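Long-range contacts in cytosol aminopeptidase (Staphylococcus aureus subsp. aureus, PDB 3KZW), which probably removes amino acids from the N-terminal ends of peptides as a metal-dependent leucyl aminopeptidase of the cytosol aminopeptidase family: residues A[38-43]-A[131-136]; A[388-393]-A[479-484]; A[406-411]-A[429-434]. All blocks are in the same frame, centred on the assembly; numbering follows the deposited sequence.

Contact 1: residues A[38-43]-A[131-136]; sequences NTLIIG and YLLMDS
Leu133 reaches across to three successive residues of 38-43. Its backbone N donates to Ile41 O at 3.0 Å. From there its side chain runs along the neighbouring strand. CB passes Ile41 O. CG splits the chain into two methyls with different partners. CD1 meets Leu40 CD1 at 3.6 Å, and these two side chains cross at a slant. CD2 lies 3.8 Å from Ile42 CG1, where the side chains run side by side and point the same way. Tyr131 CB also touches Leu40 CD1. On the other face of the sheet Leu132 CD1 packs on Ile41 CG2, and helix 108-124 covers Ile41.

Leu133 is the centre of an inverse gamma turn, and a short 3-10 segment, 134-136, follows. Ser136 then fastens the ends together. Its OG donates to Leu133 O at 2.7 Å and accepts from Gly43 N at 3.0 Å. OG sits between the backbone N and the carbonyl carbon (chi1 66°), a position that lets it serve both strands. Leu133 O also receives Ser136 N. The contact is a parallel strand pair inside the six-stranded mixed sheet of the N-terminal domain, flanked by strands 91-101 and 175-180.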
loop_
_atom_site.group_PDB
_atom_site.type_symbol
_atom_site.label_atom_id
_atom_site.label_comp_id
_atom_site.label_asym_id
_atom_site.label_seq_id
_atom_site.Cartn_x
_atom_site.Cartn_y
_atom_site.Cartn_z
ATOM N N ASN A 38 -61.784 -7.512 -0.753
ATOM C CA ASN A 38 -61.937 -6.412 -1.706
ATOM C C ASN A 38 -60.630 -6.017 -2.404
ATOM O O ASN A 38 -60.444 -4.859 -2.790
ATOM C CB ASN A 38 -62.600 -5.201 -1.030
ATOM C CG ASN A 38 -61.758 -4.614 0.101
ATOM O OD1 ASN A 38 -60.898 -5.286 0.677
ATOM N ND2 ASN A 38 -62.012 -3.351 0.425
ATOM N N THR A 39 -59.740 -6.993 -2.570
ATOM C CA THR A 39 -58.456 -6.787 -3.237
ATOM C C THR A 39 -58.302 -7.781 -4.393
ATOM O O THR A 39 -58.638 -8.959 -4.261
ATOM C CB THR A 39 -57.276 -6.910 -2.242
ATOM O OG1 THR A 39 -57.578 -6.185 -1.044
ATOM C CG2 THR A 39 -55.993 -6.355 -2.841
ATOM N N LEU A 40 -57.783 -7.294 -5.518
ATOM C CA LEU A 40 -57.736 -8.055 -6.761
ATOM C C LEU A 40 -56.380 -7.927 -7.453
ATOM O O LEU A 40 -55.866 -6.820 -7.614
ATOM C CB LEU A 40 -58.837 -7.548 -7.691
ATOM C CG LEU A 40 -59.140 -8.296 -8.985
ATOM C CD1 LEU A 40 -59.877 -9.582 -8.678
ATOM C CD2 LEU A 40 -59.969 -7.422 -9.905
ATOM N N ILE A 41 -55.809 -9.060 -7.866
ATOM C CA ILE A 41 -54.513 -9.075 -8.559
ATOM C C ILE A 41 -54.638 -9.605 -9.990
ATOM O O ILE A 41 -55.124 -10.719 -10.210
ATOM C CB ILE A 41 -53.441 -9.901 -7.795
ATOM C CG1 ILE A 41 -53.278 -9.395 -6.357
ATOM C CG2 ILE A 41 -52.102 -9.858 -8.537
ATOM C CD1 ILE A 41 -52.567 -10.367 -5.435
ATOM N N ILE A 42 -54.192 -8.797 -10.952
ATOM C CA ILE A 42 -54.201 -9.164 -12.369
ATOM C C ILE A 42 -52.847 -8.865 -13.009
ATOM O O ILE A 42 -52.249 -7.822 -12.748
ATOM C CB ILE A 42 -55.305 -8.405 -13.152
ATOM C CG1 ILE A 42 -56.675 -8.593 -12.488
ATOM C CG2 ILE A 42 -55.342 -8.854 -14.619
ATOM C CD1 ILE A 42 -57.789 -7.754 -13.088
ATOM N N GLY A 43 -52.365 -9.788 -13.835
ATOM C CA GLY A 43 -51.158 -9.566 -14.628
ATOM C C GLY A 43 -51.498 -8.890 -15.943
ATOM O O GLY A 43 -52.464 -9.269 -16.609
ATOM N N TYR A 131 -57.809 -11.667 -4.047
ATOM C CA TYR A 131 -58.038 -12.540 -5.193
ATOM C C TYR A 131 -56.852 -12.471 -6.150
ATOM O O TYR A 131 -56.208 -11.426 -6.291
ATOM C CB TYR A 131 -59.319 -12.153 -5.941
ATOM C CG TYR A 131 -60.604 -12.367 -5.170
ATOM C CD1 TYR A 131 -61.005 -13.644 -4.779
ATOM C CD2 TYR A 131 -61.431 -11.292 -4.850
ATOM C CE1 TYR A 131 -62.188 -13.844 -4.077
ATOM C CE2 TYR A 131 -62.617 -11.480 -4.150
ATOM C CZ TYR A 131 -62.989 -12.758 -3.767
ATOM O OH TYR A 131 -64.163 -12.946 -3.072
ATOM N N LEU A 132 -56.569 -13.594 -6.803
ATOM C CA LEU A 132 -55.515 -13.670 -7.810
ATOM C C LEU A 132 -56.055 -14.342 -9.072
ATOM O O LEU A 132 -56.388 -15.528 -9.065
ATOM C CB LEU A 132 -54.283 -14.401 -7.252
ATOM C CG LEU A 132 -53.038 -14.652 -8.113
ATOM C CD1 LEU A 132 -52.643 -13.440 -8.928
ATOM C CD2 LEU A 132 -51.875 -15.084 -7.234
ATOM N N LEU A 133 -56.153 -13.564 -10.146
ATOM C CA LEU A 133 -56.639 -14.061 -11.430
ATOM C C LEU A 133 -55.509 -14.748 -12.197
ATOM O O LEU A 133 -54.814 -14.128 -13.007
ATOM C CB LEU A 133 -57.267 -12.923 -12.245
ATOM C CG LEU A 133 -58.768 -12.639 -12.085
ATOM C CD1 LEU A 133 -59.206 -12.525 -10.632
ATOM C CD2 LEU A 133 -59.160 -11.385 -12.853
ATOM N N MET A 134 -55.342 -16.041 -11.926
ATOM C CA MET A 134 -54.220 -16.825 -12.441
ATOM C C MET A 134 -54.191 -16.932 -13.972
ATOM O O MET A 134 -53.113 -17.030 -14.566
ATOM C CB MET A 134 -54.210 -18.216 -11.789
ATOM C CG MET A 134 -52.923 -19.021 -11.990
ATOM S SD MET A 134 -51.406 -18.179 -11.470
ATOM C CE MET A 134 -51.543 -18.271 -9.684
ATOM N N ASP A 135 -55.368 -16.900 -14.599
ATOM C CA ASP A 135 -55.487 -16.997 -16.054
ATOM C C ASP A 135 -54.801 -15.855 -16.803
ATOM O O ASP A 135 -54.425 -16.012 -17.967
ATOM C CB ASP A 135 -56.959 -17.084 -16.472
ATOM C CG ASP A 135 -57.609 -18.405 -16.078
ATOM O OD1 ASP A 135 -56.891 -19.347 -15.676
ATOM O OD2 ASP A 135 -58.848 -18.499 -16.180
ATOM N N SER A 136 -54.638 -14.716 -16.133
ATOM C CA SER A 136 -53.984 -13.552 -16.724
ATOM C C SER A 136 -52.462 -13.690 -16.731
ATOM O O SER A 136 -51.767 -12.911 -17.387
ATOM C CB SER A 136 -54.400 -12.268 -15.993
ATOM O OG SER A 136 -53.926 -12.251 -14.656
#

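Contact 2: residues A[388-393]-A[479-484]; sequences MDFATL and IHFDIA
Asp389 and His480 meet across two parallel strands, their side chains on the same face of the sheet. His480 CG stands anti to the backbone N (chi1 166°), which brings the ring edge to Asp389. The carboxylate lies near the ring plane, and the two planes are turned 31° apart. His480 ND1 donates to Asp389 OD1; the modelled length, 2.4 Å, is doubtful at this resolution. Asp389 OD2 has a second histidine partner, His478, so the carboxylate is held through both oxygens.

The other face carries Phe390 and Phe481. Both side chains point the same way. Their planes are nearly parallel, at 14°, but slid so far that the rings barely overlap, with centroids 5.1 Å apart. Phe390 CE2 meets Phe481 CD2 at 3.5 Å. Met388 CG comes to the edge of the Phe481 ring.

Asp482, at the end of its strand, accepts Leu393 N on OD1 at 3.1 Å, from above the carboxylate plane. Its OD2 is taken by Thr394 OG1. Leu393 CD1 lies against His480 CE1 at 3.5 Å. Thr392 OG1 turns to Asp306.

Four backbone hydrogen bonds join the segments. This is a buried parallel strand pair in the central mixed sheet of the catalytic domain, with strand 278-285 on one side and strand 406-411 on the other.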
loop_
_atom_site.group_PDB
_atom_site.type_symbol
_atom_site.label_atom_id
_atom_site.label_comp_id
_atom_site.label_asym_id
_atom_site.label_seq_id
_atom_site.Cartn_x
_atom_site.Cartn_y
_atom_site.Cartn_z
ATOM N N MET A 388 -19.745 -33.588 -6.272
ATOM C CA MET A 388 -19.917 -32.157 -6.498
ATOM C C MET A 388 -19.630 -31.398 -5.217
ATOM O O MET A 388 -20.267 -31.640 -4.190
ATOM C CB MET A 388 -21.333 -31.846 -6.979
ATOM C CG MET A 388 -21.644 -32.376 -8.359
ATOM S SD MET A 388 -23.339 -32.040 -8.854
ATOM C CE MET A 388 -23.498 -33.162 -10.237
ATOM N N ASP A 389 -18.661 -30.492 -5.273
ATOM C CA ASP A 389 -18.347 -29.664 -4.116
ATOM C C ASP A 389 -18.755 -28.207 -4.337
ATOM O O ASP A 389 -18.697 -27.699 -5.460
ATOM C CB ASP A 389 -16.875 -29.804 -3.701
ATOM C CG ASP A 389 -15.925 -29.043 -4.611
ATOM O OD1 ASP A 389 -15.822 -27.802 -4.468
ATOM O OD2 ASP A 389 -15.265 -29.683 -5.454
ATOM N N PHE A 390 -19.178 -27.557 -3.256
ATOM C CA PHE A 390 -19.664 -26.180 -3.295
ATOM C C PHE A 390 -18.920 -25.369 -2.249
ATOM O O PHE A 390 -18.950 -25.701 -1.060
ATOM C CB PHE A 390 -21.173 -26.134 -3.032
ATOM C CG PHE A 390 -21.981 -26.985 -3.973
ATOM C CD1 PHE A 390 -22.169 -28.344 -3.719
ATOM C CD2 PHE A 390 -22.551 -26.434 -5.116
ATOM C CE1 PHE A 390 -22.907 -29.141 -4.592
ATOM C CE2 PHE A 390 -23.296 -27.222 -5.993
ATOM C CZ PHE A 390 -23.472 -28.579 -5.730
ATOM N N ALA A 391 -18.245 -24.311 -2.693
ATOM C CA ALA A 391 -17.383 -23.529 -1.810
ATOM C C ALA A 391 -17.192 -22.087 -2.261
ATOM O O ALA A 391 -17.116 -21.798 -3.458
ATOM C CB ALA A 391 -16.030 -24.204 -1.663
ATOM N N THR A 392 -17.114 -21.190 -1.282
ATOM C CA THR A 392 -16.687 -19.819 -1.510
ATOM C C THR A 392 -15.170 -19.785 -1.343
ATOM O O THR A 392 -14.664 -19.417 -0.284
ATOM C CB THR A 392 -17.353 -18.842 -0.512
ATOM O OG1 THR A 392 -17.164 -19.316 0.829
ATOM C CG2 THR A 392 -18.845 -18.718 -0.786
ATOM N N LEU A 393 -14.450 -20.182 -2.392
ATOM C CA LEU A 393 -13.000 -20.386 -2.301
ATOM C C LEU A 393 -12.144 -19.161 -2.588
ATOM O O LEU A 393 -11.493 -18.633 -1.692
ATOM C CB LEU A 393 -12.542 -21.531 -3.216
ATOM C CG LEU A 393 -12.554 -22.980 -2.728
ATOM C CD1 LEU A 393 -11.534 -23.779 -3.524
ATOM C CD2 LEU A 393 -12.267 -23.096 -1.237
ATOM N N ILE A 479 -17.030 -32.416 -10.042
ATOM C CA ILE A 479 -17.250 -31.023 -10.421
ATOM C C ILE A 479 -17.074 -30.099 -9.215
ATOM O O ILE A 479 -17.688 -30.301 -8.167
ATOM C CB ILE A 479 -18.629 -30.783 -11.076
ATOM C CG1 ILE A 479 -18.836 -31.715 -12.272
ATOM C CG2 ILE A 479 -18.750 -29.324 -11.520
ATOM C CD1 ILE A 479 -20.251 -31.733 -12.807
ATOM N N HIS A 480 -16.222 -29.091 -9.378
ATOM C CA HIS A 480 -15.949 -28.111 -8.333
ATOM C C HIS A 480 -16.624 -26.779 -8.664
ATOM O O HIS A 480 -16.426 -26.221 -9.748
ATOM C CB HIS A 480 -14.433 -27.942 -8.159
ATOM C CG HIS A 480 -14.042 -26.745 -7.352
ATOM N ND1 HIS A 480 -14.369 -26.606 -6.020
ATOM C CD2 HIS A 480 -13.347 -25.632 -7.687
ATOM C CE1 HIS A 480 -13.901 -25.454 -5.571
ATOM N NE2 HIS A 480 -13.274 -24.845 -6.563
ATOM N N PHE A 481 -17.425 -26.281 -7.726
ATOM C CA PHE A 481 -18.136 -25.016 -7.901
ATOM C C PHE A 481 -17.589 -23.926 -6.979
ATOM O O PHE A 481 -17.800 -23.964 -5.761
ATOM C CB PHE A 481 -19.634 -25.195 -7.647
ATOM C CG PHE A 481 -20.331 -26.058 -8.659
ATOM C CD1 PHE A 481 -20.614 -25.572 -9.931
ATOM C CD2 PHE A 481 -20.732 -27.347 -8.332
ATOM C CE1 PHE A 481 -21.270 -26.365 -10.869
ATOM C CE2 PHE A 481 -21.394 -28.143 -9.256
ATOM C CZ PHE A 481 -21.664 -27.650 -10.529
ATOM N N ASP A 482 -16.887 -22.958 -7.566
ATOM C CA ASP A 482 -16.398 -21.801 -6.820
ATOM C C ASP A 482 -17.462 -20.709 -6.851
ATOM O O ASP A 482 -17.638 -20.023 -7.861
ATOM C CB ASP A 482 -15.071 -21.295 -7.394
ATOM C CG ASP A 482 -14.268 -20.462 -6.393
ATOM O OD1 ASP A 482 -14.852 -19.906 -5.431
ATOM O OD2 ASP A 482 -13.035 -20.358 -6.571
ATOM N N ILE A 483 -18.174 -20.570 -5.737
ATOM C CA ILE A 483 -19.285 -19.629 -5.630
ATOM C C ILE A 483 -18.946 -18.445 -4.718
ATOM O O ILE A 483 -19.822 -17.881 -4.065
ATOM C CB ILE A 483 -20.597 -20.331 -5.166
ATOM C CG1 ILE A 483 -20.401 -21.050 -3.824
ATOM C CG2 ILE A 483 -21.088 -21.298 -6.235
ATOM C CD1 ILE A 483 -21.694 -21.388 -3.097
ATOM N N ALA A 484 -17.671 -18.064 -4.693
ATOM C CA ALA A 484 -17.211 -16.943 -3.873
ATOM C C ALA A 484 -17.967 -15.652 -4.184
ATOM O O ALA A 484 -18.249 -14.852 -3.288
ATOM C CB ALA A 484 -15.712 -16.744 -4.042
#

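Contact 3: residues A[406-411]-A[429-434]; sequences AAAFES and EMVFEL
Val431 packs against Ala406 and Ala408 where strands 406-411 and 431-433 pair in parallel. They are the two strands of a beta-alpha-beta unit, and helix 414-426 makes the crossover between them. The short strands are twisted by 41° against each other. Four backbone hydrogen bonds hold the register, from Ala406 N to Met430 O at one end to Leu434 N to Ala408 O at the other.

The two methyls of Val431 divide the work. CG1 stands anti to the backbone N and meets Ala408 CB at 3.7 Å, while CG2 turns to Ala406 CB. Leu417 and Ser424 of the crossover helix close over this face.

Leu434 lies obliquely across Phe409. Its CB meets CE2 of the Phe409 ring at 3.4 Å. Its CD1 reaches both Phe409 CZ and, at 3.8 Å, Ala407 CB. Leu463 of helix 461-470 touches both Phe409 and Leu434. Leu434 also packs on Leu434 of a neighbouring subunit, and Phe432 packs on Pro435 of that subunit, so strand 431-433 lies at a subunit interface.

The two glutamates have very different shapes. Glu410 is folded, with a bend at chi2 (84°), and its OE1 accepts Ser413 N. Glu433 is extended beyond CG, and this brings OE2 to 4.4 Å from Glu410 OE2. The carboxylate planes stand 74° apart. Two like charges this close would probably raise the affinity of one group for a proton. Two waters sit at this approach. One water accepts from Glu410 N at 2.8 Å and lies close to Glu433 OE2 and Leu434 O. A second water bridges the carboxylates, donating to Glu410 OE2 at 2.6 Å and to Glu433 OE2 at 2.8 Å.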
loop_
_atom_site.group_PDB
_atom_site.type_symbol
_atom_site.label_atom_id
_atom_site.label_comp_id
_atom_site.label_asym_id
_atom_site.label_seq_id
_atom_site.Cartn_x
_atom_site.Cartn_y
_atom_site.Cartn_z
ATOM N N ALA A 406 -20.814 -17.830 -11.227
ATOM C CA ALA A 406 -20.080 -18.900 -10.553
ATOM C C ALA A 406 -19.073 -19.566 -11.487
ATOM O O ALA A 406 -19.302 -19.660 -12.698
ATOM C CB ALA A 406 -21.038 -19.930 -9.997
ATOM N N ALA A 407 -17.961 -20.024 -10.917
ATOM C CA ALA A 407 -16.934 -20.729 -11.681
ATOM C C ALA A 407 -17.063 -22.230 -11.479
ATOM O O ALA A 407 -17.076 -22.709 -10.343
ATOM C CB ALA A 407 -15.546 -20.255 -11.281
ATOM N N ALA A 408 -17.164 -22.964 -12.585
ATOM C CA ALA A 408 -17.279 -24.418 -12.543
ATOM C C ALA A 408 -16.056 -25.093 -13.163
ATOM O O ALA A 408 -15.547 -24.652 -14.196
ATOM C CB ALA A 408 -18.549 -24.868 -13.235
ATOM N N PHE A 409 -15.591 -26.158 -12.514
ATOM C CA PHE A 409 -14.433 -26.920 -12.973
ATOM C C PHE A 409 -14.785 -28.398 -13.035
ATOM O O PHE A 409 -15.364 -28.940 -12.092
ATOM C CB PHE A 409 -13.259 -26.744 -12.011
ATOM C CG PHE A 409 -12.847 -25.316 -11.788
ATOM C CD1 PHE A 409 -13.505 -24.522 -10.849
ATOM C CD2 PHE A 409 -11.773 -24.776 -12.487
ATOM C CE1 PHE A 409 -13.115 -23.208 -10.630
ATOM C CE2 PHE A 409 -11.372 -23.467 -12.270
ATOM C CZ PHE A 409 -12.045 -22.677 -11.342
ATOM N N GLU A 410 -14.435 -29.053 -14.137
ATOM C CA GLU A 410 -14.684 -30.487 -14.260
ATOM C C GLU A 410 -13.398 -31.301 -14.212
ATOM O O GLU A 410 -12.343 -30.867 -14.682
ATOM C CB GLU A 410 -15.517 -30.828 -15.511
ATOM C CG GLU A 410 -14.833 -30.587 -16.863
ATOM C CD GLU A 410 -13.945 -31.744 -17.314
ATOM O OE1 GLU A 410 -14.095 -32.871 -16.788
ATOM O OE2 GLU A 410 -13.093 -31.524 -18.203
ATOM N N SER A 411 -13.510 -32.490 -13.637
ATOM C CA SER A 411 -12.427 -33.451 -13.602
ATOM C C SER A 411 -13.049 -34.828 -13.802
ATOM O O SER A 411 -13.710 -35.354 -12.901
ATOM C CB SER A 411 -11.691 -33.363 -12.268
ATOM O OG SER A 411 -10.719 -34.383 -12.153
ATOM N N GLU A 429 -29.359 -18.771 -13.345
ATOM C CA GLU A 429 -28.142 -18.844 -12.539
ATOM C C GLU A 429 -26.912 -18.919 -13.439
ATOM O O GLU A 429 -26.707 -19.899 -14.153
ATOM C CB GLU A 429 -28.184 -20.027 -11.562
ATOM C CG GLU A 429 -29.158 -19.833 -10.400
ATOM C CD GLU A 429 -28.910 -20.782 -9.232
ATOM O OE1 GLU A 429 -28.836 -22.015 -9.443
ATOM O OE2 GLU A 429 -28.810 -20.287 -8.091
ATOM N N MET A 430 -26.102 -17.868 -13.408
ATOM C CA MET A 430 -24.922 -17.785 -14.258
ATOM C C MET A 430 -23.762 -18.626 -13.725
ATOM O O MET A 430 -23.175 -18.321 -12.687
ATOM C CB MET A 430 -24.505 -16.328 -14.465
ATOM C CG MET A 430 -25.443 -15.561 -15.377
ATOM S SD MET A 430 -24.850 -13.908 -15.758
ATOM C CE MET A 430 -25.189 -13.036 -14.224
ATOM N N VAL A 431 -23.459 -19.703 -14.447
ATOM C CA VAL A 431 -22.346 -20.593 -14.123
ATOM C C VAL A 431 -21.526 -20.805 -15.393
ATOM O O VAL A 431 -22.079 -21.100 -16.450
ATOM C CB VAL A 431 -22.836 -21.965 -13.584
ATOM C CG1 VAL A 431 -21.663 -22.792 -13.080
ATOM C CG2 VAL A 431 -23.864 -21.788 -12.469
ATOM N N PHE A 432 -20.211 -20.639 -15.290
ATOM C CA PHE A 432 -19.331 -20.803 -16.447
ATOM C C PHE A 432 -18.077 -21.611 -16.127
ATOM O O PHE A 432 -17.586 -21.597 -14.996
ATOM C CB PHE A 432 -18.980 -19.446 -17.063
ATOM C CG PHE A 432 -20.157 -18.745 -17.676
ATOM C CD1 PHE A 432 -20.565 -19.045 -18.970
ATOM C CD2 PHE A 432 -20.872 -17.796 -16.954
ATOM C CE1 PHE A 432 -21.662 -18.408 -19.541
ATOM C CE2 PHE A 432 -21.973 -17.150 -17.515
ATOM C CZ PHE A 432 -22.365 -17.459 -18.813
ATOM N N GLU A 433 -17.572 -22.320 -17.133
ATOM C CA GLU A 433 -16.438 -23.216 -16.952
ATOM C C GLU A 433 -15.096 -22.490 -16.985
ATOM O O GLU A 433 -14.878 -21.590 -17.799
ATOM C CB GLU A 433 -16.456 -24.337 -17.999
ATOM C CG GLU A 433 -15.470 -25.475 -17.711
ATOM C CD GLU A 433 -15.370 -26.509 -18.828
ATOM O OE1 GLU A 433 -16.122 -26.406 -19.828
ATOM O OE2 GLU A 433 -14.529 -27.428 -18.700
ATOM N N LEU A 434 -14.213 -22.891 -16.076
ATOM C CA LEU A 434 -12.797 -22.551 -16.139
ATOM C C LEU A 434 -11.997 -23.856 -16.178
ATOM O O LEU A 434 -12.448 -24.870 -15.643
ATOM C CB LEU A 434 -12.395 -21.691 -14.939
ATOM C CG LEU A 434 -13.003 -20.292 -14.802
ATOM C CD1 LEU A 434 -12.530 -19.642 -13.518
ATOM C CD2 LEU A 434 -12.660 -19.415 -15.991
HETATM O O HOH W 1 -14.180 -29.876 -19.956
HETATM O O HOH W 2 -12.991 -27.922 -16.200
#

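Overall arrangement
Contacts 2 and 3 belong to one sheet of the catalytic domain. Their centres are 9 Å apart, and strand 478-482 runs antiparallel beside strand 406-411. Asp482 N to Ala407 O (2.8 Å) and His480 N to Phe409 O (2.9 Å) are probable hydrogen bonds between them. Along the chain, both segments of contact 3 fall between the two of contact 2. Two bound sodium ions lie near this region: one is about 7 Å from the side chain of Ala484, and a sodium is about 9 Å from that of Glu410. Contact 1 stands apart in the N-terminal domain. Its centre is about 41 Å from that of contact 2 and about 40 Å from that of contact 3.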